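Local coordinates for immune protein (Enterobacter cloacae, PDB 6D7Y), which binds the toxic C-terminal tip of a CdiA contact-dependent growth inhibition protein and probably neutralises it as an immunity protein, at residues R16-L21 and F48-I53; F32-S37 and L63-S68; D54-F59 and L85-Y90. All blocks are in the same frame, centred on the assembly; numbering follows the deposited sequence.

Contact 1. Residues R16-L21 and F48-I53; sequences RLFFLL and FSELLI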
loop_
_atom_site.group_PDB
_atom_site.type_symbol
_atom_site.label_atom_id
_atom_site.label_comp_id
_atom_site.label_asym_id
_atom_site.label_seq_id
_atom_site.Cartn_x
_atom_site.Cartn_y
_atom_site.Cartn_z
ATOM N N ARG B 16 7.721 -6.874 -10.871
ATOM C CA ARG B 16 6.617 -7.559 -10.178
ATOM C C ARG B 16 5.502 -6.596 -9.754
ATOM O O ARG B 16 4.479 -7.035 -9.235
ATOM C CB ARG B 16 7.135 -8.229 -8.896
ATOM C CG ARG B 16 8.360 -9.126 -9.051
ATOM C CD ARG B 16 8.113 -10.457 -9.739
ATOM N NE ARG B 16 7.308 -11.377 -8.923
ATOM C CZ ARG B 16 6.029 -11.705 -9.128
ATOM N NH1 ARG B 16 5.435 -12.554 -8.294
ATOM N NH2 ARG B 16 5.335 -11.229 -10.164
ATOM N N LEU B 17 5.723 -5.294 -9.948
ATOM C CA LEU B 17 4.752 -4.254 -9.563
ATOM C C LEU B 17 3.305 -4.512 -10.000
ATOM O O LEU B 17 2.404 -4.508 -9.174
ATOM C CB LEU B 17 5.226 -2.894 -10.081
ATOM C CG LEU B 17 4.353 -1.672 -9.791
ATOM C CD1 LEU B 17 4.032 -1.559 -8.308
ATOM C CD2 LEU B 17 5.058 -0.428 -10.309
ATOM N N PHE B 18 3.073 -4.701 -11.292
ATOM C CA PHE B 18 1.714 -4.992 -11.774
ATOM C C PHE B 18 1.056 -6.146 -11.008
ATOM O O PHE B 18 -0.087 -6.055 -10.593
ATOM C CB PHE B 18 1.712 -5.331 -13.269
ATOM C CG PHE B 18 0.388 -5.875 -13.759
ATOM C CD1 PHE B 18 -0.666 -5.017 -14.071
ATOM C CD2 PHE B 18 0.188 -7.243 -13.881
ATOM C CE1 PHE B 18 -1.888 -5.520 -14.509
ATOM C CE2 PHE B 18 -1.030 -7.750 -14.312
ATOM C CZ PHE B 18 -2.069 -6.889 -14.634
ATOM N N PHE B 19 1.794 -7.234 -10.822
ATOM C CA PHE B 19 1.252 -8.414 -10.144
ATOM C C PHE B 19 1.010 -8.168 -8.652
ATOM O O PHE B 19 0.069 -8.718 -8.067
ATOM C CB PHE B 19 2.138 -9.619 -10.471
ATOM C CG PHE B 19 2.258 -9.852 -11.960
ATOM C CD1 PHE B 19 1.226 -10.472 -12.661
ATOM C CD2 PHE B 19 3.371 -9.390 -12.674
ATOM C CE1 PHE B 19 1.306 -10.646 -14.034
ATOM C CE2 PHE B 19 3.462 -9.574 -14.049
ATOM C CZ PHE B 19 2.425 -10.200 -14.732
ATOM N N LEU B 20 1.843 -7.326 -8.045
ATOM C CA LEU B 20 1.627 -6.945 -6.654
ATOM C C LEU B 20 0.317 -6.154 -6.601
ATOM O O LEU B 20 -0.542 -6.426 -5.778
ATOM C CB LEU B 20 2.771 -6.078 -6.124
ATOM C CG LEU B 20 2.614 -5.513 -4.702
ATOM C CD1 LEU B 20 2.463 -6.618 -3.676
ATOM C CD2 LEU B 20 3.804 -4.639 -4.356
ATOM N N LEU B 21 0.160 -5.208 -7.523
ATOM C CA LEU B 21 -1.051 -4.383 -7.544
ATOM C C LEU B 21 -2.302 -5.226 -7.763
ATOM O O LEU B 21 -3.306 -4.984 -7.105
ATOM C CB LEU B 21 -0.931 -3.225 -8.541
ATOM C CG LEU B 21 0.122 -2.156 -8.165
ATOM C CD1 LEU B 21 0.368 -1.215 -9.334
ATOM C CD2 LEU B 21 -0.237 -1.372 -6.904
ATOM N N PHE B 48 -6.412 -2.023 -13.088
ATOM C CA PHE B 48 -5.001 -2.044 -13.441
ATOM C C PHE B 48 -4.739 -2.908 -14.674
ATOM O O PHE B 48 -5.246 -4.019 -14.781
ATOM C CB PHE B 48 -4.149 -2.567 -12.287
ATOM C CG PHE B 48 -4.220 -1.731 -11.045
ATOM C CD1 PHE B 48 -3.776 -0.419 -11.057
ATOM C CD2 PHE B 48 -4.663 -2.274 -9.844
ATOM C CE1 PHE B 48 -3.821 0.352 -9.907
ATOM C CE2 PHE B 48 -4.701 -1.510 -8.686
ATOM C CZ PHE B 48 -4.281 -0.194 -8.719
ATOM N N SER B 49 -3.951 -2.370 -15.596
ATOM C CA SER B 49 -3.556 -3.067 -16.805
ATOM C C SER B 49 -2.040 -3.052 -16.798
ATOM O O SER B 49 -1.429 -2.223 -16.117
ATOM C CB SER B 49 -4.107 -2.364 -18.045
ATOM O OG SER B 49 -3.696 -1.010 -18.078
ATOM N N GLU B 50 -1.433 -3.976 -17.537
ATOM C CA GLU B 50 0.025 -4.072 -17.588
ATOM C C GLU B 50 0.663 -2.870 -18.281
ATOM O O GLU B 50 1.779 -2.491 -17.945
ATOM C CB GLU B 50 0.465 -5.381 -18.268
ATOM C CG GLU B 50 -0.077 -6.628 -17.574
ATOM C CD GLU B 50 0.419 -7.935 -18.173
ATOM O OE1 GLU B 50 1.508 -7.945 -18.786
ATOM O OE2 GLU B 50 -0.276 -8.966 -18.008
ATOM N N LEU B 51 -0.045 -2.272 -19.242
ATOM C CA LEU B 51 0.466 -1.095 -19.968
ATOM C C LEU B 51 0.416 0.164 -19.094
ATOM O O LEU B 51 1.235 1.066 -19.268
ATOM C CB LEU B 51 -0.272 -0.884 -21.299
ATOM C CG LEU B 51 -0.132 -2.017 -22.323
ATOM C CD1 LEU B 51 -0.954 -1.711 -23.569
ATOM C CD2 LEU B 51 1.329 -2.269 -22.688
ATOM N N LEU B 52 -0.549 0.227 -18.176
ATOM C CA LEU B 52 -0.641 1.336 -17.227
ATOM C C LEU B 52 0.651 1.401 -16.406
ATOM O O LEU B 52 1.276 2.453 -16.277
ATOM C CB LEU B 52 -1.835 1.131 -16.279
ATOM C CG LEU B 52 -1.923 1.924 -14.961
ATOM C CD1 LEU B 52 -1.783 3.432 -15.129
ATOM C CD2 LEU B 52 -3.228 1.587 -14.255
ATOM N N ILE B 53 1.038 0.249 -15.874
ATOM C CA ILE B 53 2.236 0.129 -15.059
ATOM C C ILE B 53 3.505 0.372 -15.872
ATOM O O ILE B 53 4.443 1.014 -15.394
ATOM C CB ILE B 53 2.290 -1.259 -14.380
ATOM C CG1 ILE B 53 0.968 -1.550 -13.632
ATOM C CG2 ILE B 53 3.510 -1.379 -13.476
ATOM C CD1 ILE B 53 0.503 -0.462 -12.691
#
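Phe-18 holds CG anti to its backbone N (chi1 170°), which sends the ring from helix 17-21 toward the opening turn of helix 50-53. Glu-50 meets it there with CG anti to the carbonyl carbon (chi1 -58°). This lays the Glu-50 methylene over the middle of one ring face. The contact is a CH-pi interaction: Glu-50 CG is 3.5 Å from the Phe-18 centroid and 9° off the ring normal. Beyond CG the glutamate is extended, and its OE2 passes 4.0 Å from Phe-18 CE2. The aliphatic part of this acidic residue therefore does most of the packing on the ring. Phe-18 CE1 also reaches the backbone at the start of the helix, 3.4 Å from Ser-49 C and equally close to Glu-50 N. Ser-49 is the N-cap of helix 50-58, and its OG takes a weak bond from Leu-52 N.

Both helices lie on one face of the large antiparallel sheet. Leu-17 continues down to Val-94 and Val-96 of strand 93-102, and Leu-21 to Leu-85 and Val-87 of strand 78-90. Ile-53 faces helix 17-21 and uses both of its branches. Its CG1 comes to the edge of the Phe-18 ring, near the ring plane and 3.9 Å from CD1. Its other branch, CG2, meets Leu-17 CD2 at 3.7 Å. Its CD1 presses on Leu-21 CD1 at 3.4 Å, tighter than usual for two carbons. No hydrogen bond crosses between the segments. Nearer the sheet, Leu-21 CB stands over one face of the Phe-48 ring, 4.2 Å from the centroid and displaced toward the rim.

Contact 2. Residues F32-S37 and L63-S68; sequences FDFNFS and LYFGVS
An antiparallel strand pair with a beta bulge joins 32-37 to 63-68. Strand 30-36 is an outermost strand of the sheet in this chain, and strand 63-75 is its neighbour. Phe-32 and Ser-68 form a hydrogen-bonded pair, with Ser-68 N 2.7 Å from Phe-32 O. The register then slips by one residue. Asp-33 takes a positive phi (56°) within the slip, and the regular pattern resumes at Asn-35 and Gly-66. There Gly-66 N donates to Asn-35 O at 2.7 Å, and Asn-35 N donates back to Gly-66 O.

Ser-37 ends the pairing with both backbone and side chain. Its N donates to Tyr-64 O, and its OG, set between its own N and carbonyl carbon (chi1 56°), accepts from Tyr-64 N at 2.9 Å.

Side chains pack on both faces. Ser-68 CB sits over one face of the Phe-32 ring, 3.9 Å from the centroid. The Tyr-64 ring lies across the backbone of Gly-66, with Gly-66 N over its face near the rim. A water links Tyr-64 OH, at 2.9 Å, weakly to Asn-35 ND2. On the other face, Phe-34 CE1 meets Phe-65 CD1 at 3.5 Å, the two rings inclined at 45°. Phe-65 also packs edge-to-face with Phe-56 of the covering helix. These features are those of a bulged edge strand in an antiparallel beta-sheet.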
loop_
_atom_site.group_PDB
_atom_site.type_symbol
_atom_site.label_atom_id
_atom_site.label_comp_id
_atom_site.label_asym_id
_atom_site.label_seq_id
_atom_site.Cartn_x
_atom_site.Cartn_y
_atom_site.Cartn_z
ATOM N N PHE B 32 -11.638 2.969 -7.329
ATOM C CA PHE B 32 -12.099 4.169 -7.996
ATOM C C PHE B 32 -11.226 5.339 -7.587
ATOM O O PHE B 32 -10.265 5.179 -6.817
ATOM C CB PHE B 32 -13.551 4.438 -7.594
ATOM C CG PHE B 32 -13.758 4.497 -6.115
ATOM C CD1 PHE B 32 -13.971 3.332 -5.393
ATOM C CD2 PHE B 32 -13.724 5.708 -5.437
ATOM C CE1 PHE B 32 -14.146 3.368 -4.022
ATOM C CE2 PHE B 32 -13.908 5.754 -4.065
ATOM C CZ PHE B 32 -14.112 4.581 -3.353
ATOM N N ASP B 33 -11.578 6.509 -8.099
ATOM C CA ASP B 33 -10.853 7.751 -7.826
ATOM C C ASP B 33 -9.359 7.654 -8.181
ATOM O O ASP B 33 -8.493 7.911 -7.356
ATOM C CB ASP B 33 -11.040 8.190 -6.367
ATOM C CG ASP B 33 -10.524 9.603 -6.108
ATOM O OD1 ASP B 33 -10.527 10.432 -7.045
ATOM O OD2 ASP B 33 -10.131 9.884 -4.965
ATOM N N PHE B 34 -9.083 7.261 -9.421
ATOM C CA PHE B 34 -7.723 7.191 -9.924
ATOM C C PHE B 34 -7.196 8.624 -9.998
ATOM O O PHE B 34 -7.850 9.494 -10.584
ATOM C CB PHE B 34 -7.695 6.526 -11.297
ATOM C CG PHE B 34 -6.351 6.563 -11.958
ATOM C CD1 PHE B 34 -5.336 5.717 -11.543
ATOM C CD2 PHE B 34 -6.106 7.425 -13.027
ATOM C CE1 PHE B 34 -4.090 5.744 -12.163
ATOM C CE2 PHE B 34 -4.866 7.452 -13.653
ATOM C CZ PHE B 34 -3.853 6.613 -13.218
ATOM N N ASN B 35 -6.024 8.863 -9.416
ATOM C CA ASN B 35 -5.436 10.206 -9.373
ATOM C C ASN B 35 -3.944 10.087 -9.653
ATOM O O ASN B 35 -3.344 9.098 -9.295
ATOM C CB ASN B 35 -5.691 10.836 -7.997
ATOM C CG ASN B 35 -5.515 12.343 -7.998
ATOM O OD1 ASN B 35 -5.319 12.961 -9.050
ATOM N ND2 ASN B 35 -5.625 12.952 -6.821
ATOM N N PHE B 36 -3.349 11.126 -10.228
ATOM C CA PHE B 36 -1.948 11.103 -10.691
ATOM C C PHE B 36 -1.245 12.462 -10.636
ATOM O O PHE B 36 -1.901 13.499 -10.776
ATOM C CB PHE B 36 -2.002 10.639 -12.140
ATOM C CG PHE B 36 -3.103 11.302 -12.909
ATOM C CD1 PHE B 36 -2.904 12.532 -13.525
ATOM C CD2 PHE B 36 -4.374 10.735 -12.946
ATOM C CE1 PHE B 36 -3.940 13.163 -14.202
ATOM C CE2 PHE B 36 -5.412 11.358 -13.618
ATOM C CZ PHE B 36 -5.195 12.574 -14.248
ATOM N N SER B 37 0.084 12.456 -10.481
ATOM C CA SER B 37 0.873 13.711 -10.415
ATOM C C SER B 37 1.182 14.335 -11.796
ATOM O O SER B 37 1.612 15.480 -11.872
ATOM C CB SER B 37 2.141 13.547 -9.571
ATOM O OG SER B 37 2.952 12.493 -10.029
ATOM N N LEU B 63 7.073 10.198 -10.210
ATOM C CA LEU B 63 5.651 10.119 -10.532
ATOM C C LEU B 63 4.870 9.400 -9.445
ATOM O O LEU B 63 5.356 8.473 -8.831
ATOM C CB LEU B 63 5.501 9.342 -11.852
ATOM C CG LEU B 63 4.139 9.031 -12.478
ATOM C CD1 LEU B 63 3.375 10.305 -12.803
ATOM C CD2 LEU B 63 4.340 8.212 -13.755
ATOM N N TYR B 64 3.634 9.834 -9.247
ATOM C CA TYR B 64 2.730 9.243 -8.279
ATOM C C TYR B 64 1.376 9.044 -8.882
ATOM O O TYR B 64 0.972 9.803 -9.740
ATOM C CB TYR B 64 2.522 10.214 -7.096
ATOM C CG TYR B 64 1.229 9.999 -6.294
ATOM C CD1 TYR B 64 1.175 9.072 -5.262
ATOM C CD2 TYR B 64 0.074 10.734 -6.571
ATOM C CE1 TYR B 64 0.010 8.866 -4.539
ATOM C CE2 TYR B 64 -1.105 10.538 -5.845
ATOM C CZ TYR B 64 -1.125 9.603 -4.827
ATOM O OH TYR B 64 -2.253 9.381 -4.077
ATOM N N PHE B 65 0.700 7.998 -8.434
ATOM C CA PHE B 65 -0.711 7.836 -8.737
ATOM C C PHE B 65 -1.328 7.157 -7.529
ATOM O O PHE B 65 -0.658 6.436 -6.785
ATOM C CB PHE B 65 -1.020 7.138 -10.072
ATOM C CG PHE B 65 -0.733 5.665 -10.108
ATOM C CD1 PHE B 65 -1.729 4.750 -9.808
ATOM C CD2 PHE B 65 0.495 5.198 -10.522
ATOM C CE1 PHE B 65 -1.491 3.392 -9.882
ATOM C CE2 PHE B 65 0.755 3.839 -10.585
ATOM C CZ PHE B 65 -0.242 2.933 -10.261
ATOM N N GLY B 66 -2.594 7.447 -7.301
ATOM C CA GLY B 66 -3.299 6.874 -6.190
ATOM C C GLY B 66 -4.676 6.469 -6.620
ATOM O O GLY B 66 -5.183 6.915 -7.663
ATOM N N VAL B 67 -5.277 5.615 -5.815
ATOM C CA VAL B 67 -6.591 5.110 -6.094
ATOM C C VAL B 67 -7.264 4.766 -4.785
ATOM O O VAL B 67 -6.609 4.319 -3.846
ATOM C CB VAL B 67 -6.510 3.880 -7.045
ATOM C CG1 VAL B 67 -5.660 2.781 -6.467
ATOM C CG2 VAL B 67 -7.879 3.339 -7.374
ATOM N N SER B 68 -8.562 5.038 -4.697
ATOM C CA SER B 68 -9.318 4.681 -3.515
ATOM C C SER B 68 -9.826 3.268 -3.722
ATOM O O SER B 68 -10.239 2.894 -4.829
ATOM C CB SER B 68 -10.479 5.654 -3.256
ATOM O OG SER B 68 -9.971 6.928 -2.923
HETATM O O HOH W 1 -4.501 11.110 -4.659
#

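Contact 3. Residues D54-F59 and L85-Y90; sequences DSFLGF and LRVLKY
Lys-89 of strand 85-90 reaches across to the carbonyls of Leu-57 and Phe-59, in and just past helix 54-58, where the helix packs on one face of the antiparallel sheet. The helix and strand axes approach to 9.7 Å and run 33° apart. Side chains must bridge that gap, and the lysine is the longest of them. Its first torsion is unusual (chi1 93°, away from a staggered position), but beyond CG the chain is extended and runs straight out.

Lys-89 CB starts beside the Phe-56 ring, 3.8 Å from CZ. Farther along, CD passes Phe-56 O at 3.9 Å. The lysine and phenylalanine side chains run antiparallel alongside each other, one leaving the strand and one the helix. CE then comes alongside the carbonyl of Phe-59, and NZ ends between two backbone oxygens. It donates to Phe-59 O at 2.7 Å, lying in the plane of that carbonyl. It also donates to Leu-57 O at 3.2 Å. A positive charge here would probably interact favourably with the negative end of the helix dipole.

Phe-56 fills the gap from the helix side. Its CZ is 3.8 Å from Val-87 CG1 and 3.7 Å from Lys-89 N, and Leu-88 C lies at the ring edge, near its plane. The ring also touches Leu-63 of strand 63-75 and Leu-17 of helix 17-25. The two bonds of the lysine differ in approach: toward Leu-57 O, NZ sits above the carbonyl plane, 51° out of it.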
loop_
_atom_site.group_PDB
_atom_site.type_symbol
_atom_site.label_atom_id
_atom_site.label_comp_id
_atom_site.label_asym_id
_atom_site.label_seq_id
_atom_site.Cartn_x
_atom_site.Cartn_y
_atom_site.Cartn_z
ATOM N N ASP B 54 3.517 -0.125 -17.111
ATOM C CA ASP B 54 4.660 0.043 -17.996
ATOM C C ASP B 54 4.895 1.534 -18.261
ATOM O O ASP B 54 6.032 2.011 -18.200
ATOM C CB ASP B 54 4.437 -0.716 -19.314
ATOM C CG ASP B 54 5.688 -0.772 -20.185
ATOM O OD1 ASP B 54 6.798 -0.536 -19.643
ATOM O OD2 ASP B 54 5.570 -1.075 -21.406
ATOM N N SER B 55 3.813 2.265 -18.529
ATOM C CA SER B 55 3.893 3.710 -18.775
ATOM C C SER B 55 4.362 4.424 -17.529
ATOM O O SER B 55 5.162 5.342 -17.605
ATOM C CB SER B 55 2.534 4.272 -19.184
ATOM O OG SER B 55 2.126 3.704 -20.402
ATOM N N PHE B 56 3.842 4.004 -16.384
ATOM C CA PHE B 56 4.233 4.580 -15.092
ATOM C C PHE B 56 5.745 4.425 -14.891
ATOM O O PHE B 56 6.433 5.390 -14.563
ATOM C CB PHE B 56 3.434 3.913 -13.962
ATOM C CG PHE B 56 3.906 4.262 -12.577
ATOM C CD1 PHE B 56 3.533 5.458 -11.978
ATOM C CD2 PHE B 56 4.702 3.378 -11.863
ATOM C CE1 PHE B 56 3.963 5.780 -10.693
ATOM C CE2 PHE B 56 5.136 3.691 -10.581
ATOM C CZ PHE B 56 4.769 4.894 -9.996
ATOM N N LEU B 57 6.252 3.219 -15.141
ATOM C CA LEU B 57 7.677 2.922 -14.974
ATOM C C LEU B 57 8.578 3.582 -16.007
ATOM O O LEU B 57 9.731 3.878 -15.715
ATOM C CB LEU B 57 7.912 1.419 -14.973
ATOM C CG LEU B 57 7.253 0.690 -13.809
ATOM C CD1 LEU B 57 7.360 -0.808 -14.008
ATOM C CD2 LEU B 57 7.829 1.122 -12.458
ATOM N N GLY B 58 8.059 3.807 -17.207
ATOM C CA GLY B 58 8.845 4.437 -18.267
ATOM C C GLY B 58 8.848 5.953 -18.211
ATOM O O GLY B 58 9.562 6.591 -18.979
ATOM N N PHE B 59 8.067 6.536 -17.300
ATOM C CA PHE B 59 7.982 7.995 -17.204
ATOM C C PHE B 59 9.311 8.628 -16.798
ATOM O O PHE B 59 9.928 8.220 -15.816
ATOM C CB PHE B 59 6.879 8.417 -16.226
ATOM C CG PHE B 59 6.581 9.894 -16.247
ATOM C CD1 PHE B 59 5.739 10.432 -17.226
ATOM C CD2 PHE B 59 7.119 10.746 -15.292
ATOM C CE1 PHE B 59 5.454 11.792 -17.251
ATOM C CE2 PHE B 59 6.837 12.104 -15.312
ATOM C CZ PHE B 59 6.005 12.629 -16.293
ATOM N N LEU B 85 -4.674 3.815 -1.834
ATOM C CA LEU B 85 -3.511 3.085 -2.322
ATOM C C LEU B 85 -2.642 4.095 -3.017
ATOM O O LEU B 85 -3.132 4.825 -3.909
ATOM C CB LEU B 85 -3.942 2.037 -3.319
ATOM C CG LEU B 85 -2.860 1.190 -3.988
ATOM C CD1 LEU B 85 -2.202 0.315 -2.959
ATOM C CD2 LEU B 85 -3.483 0.363 -5.096
ATOM N N ARG B 86 -1.354 4.134 -2.653
ATOM C CA ARG B 86 -0.419 5.085 -3.227
ATOM C C ARG B 86 0.721 4.320 -3.895
ATOM O O ARG B 86 1.252 3.388 -3.304
ATOM C CB ARG B 86 0.170 5.966 -2.129
ATOM C CG ARG B 86 -0.862 6.719 -1.336
ATOM C CD ARG B 86 -0.287 7.620 -0.254
ATOM N NE ARG B 86 0.297 8.876 -0.750
ATOM C CZ ARG B 86 1.582 9.251 -0.698
ATOM N NH1 ARG B 86 2.534 8.512 -0.129
ATOM N NH2 ARG B 86 1.916 10.436 -1.198
ATOM N N VAL B 87 1.058 4.710 -5.120
ATOM C CA VAL B 87 2.149 4.083 -5.852
ATOM C C VAL B 87 3.042 5.228 -6.259
ATOM O O VAL B 87 2.593 6.160 -6.917
ATOM C CB VAL B 87 1.641 3.319 -7.072
ATOM C CG1 VAL B 87 2.796 2.554 -7.722
ATOM C CG2 VAL B 87 0.508 2.375 -6.683
ATOM N N LEU B 88 4.321 5.168 -5.894
ATOM C CA LEU B 88 5.207 6.271 -6.206
ATOM C C LEU B 88 6.560 5.820 -6.670
ATOM O O LEU B 88 7.089 4.868 -6.134
ATOM C CB LEU B 88 5.349 7.188 -4.980
ATOM C CG LEU B 88 5.777 6.666 -3.611
ATOM C CD1 LEU B 88 7.261 6.427 -3.489
ATOM C CD2 LEU B 88 5.431 7.682 -2.533
ATOM N N LYS B 89 7.099 6.490 -7.683
ATOM C CA LYS B 89 8.442 6.150 -8.146
ATOM C C LYS B 89 9.288 7.402 -7.903
ATOM O O LYS B 89 8.864 8.522 -8.200
ATOM C CB LYS B 89 8.509 5.637 -9.607
ATOM C CG LYS B 89 8.789 6.661 -10.691
ATOM C CD LYS B 89 9.303 5.983 -11.955
ATOM C CE LYS B 89 9.909 7.004 -12.896
ATOM N NZ LYS B 89 10.696 6.367 -13.977
ATOM N N TYR B 90 10.471 7.187 -7.337
ATOM C CA TYR B 90 11.417 8.242 -6.977
ATOM C C TYR B 90 12.819 7.732 -7.301
ATOM O O TYR B 90 12.972 6.576 -7.705
ATOM C CB TYR B 90 11.297 8.581 -5.478
ATOM C CG TYR B 90 11.442 7.384 -4.580
ATOM C CD1 TYR B 90 10.385 6.513 -4.414
ATOM C CD2 TYR B 90 12.630 7.127 -3.869
ATOM C CE1 TYR B 90 10.482 5.396 -3.600
ATOM C CE2 TYR B 90 12.744 6.008 -3.041
ATOM C CZ TYR B 90 11.657 5.138 -2.923
ATOM O OH TYR B 90 11.697 4.009 -2.127
#

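Contact 1 joins two helices, contact 3 lays one of them on the sheet, and contact 2 pairs two strands of that sheet. Contacts 1 and 3 both use helix 50-58, and their centres are about 10 Å apart. Leu-21 CD2 of contact 1 meets Val-87 CG2 of contact 3 at 3.8 Å. Contacts 2 and 3 share the sheet itself, since strands 63-75 and 78-90 are neighbours in it. Leu-63 O lies 2.9 Å from Lys-89 N, a probable hydrogen bond. Contacts 1 and 2, with centres about 14 Å apart, meet where Phe-48 CE1 packs 3.8 Å from Phe-65 CE1. Phe-48, Ile-53, Phe-56, Phe-65, Leu-21 and Val-87 meet between the helices and the sheet.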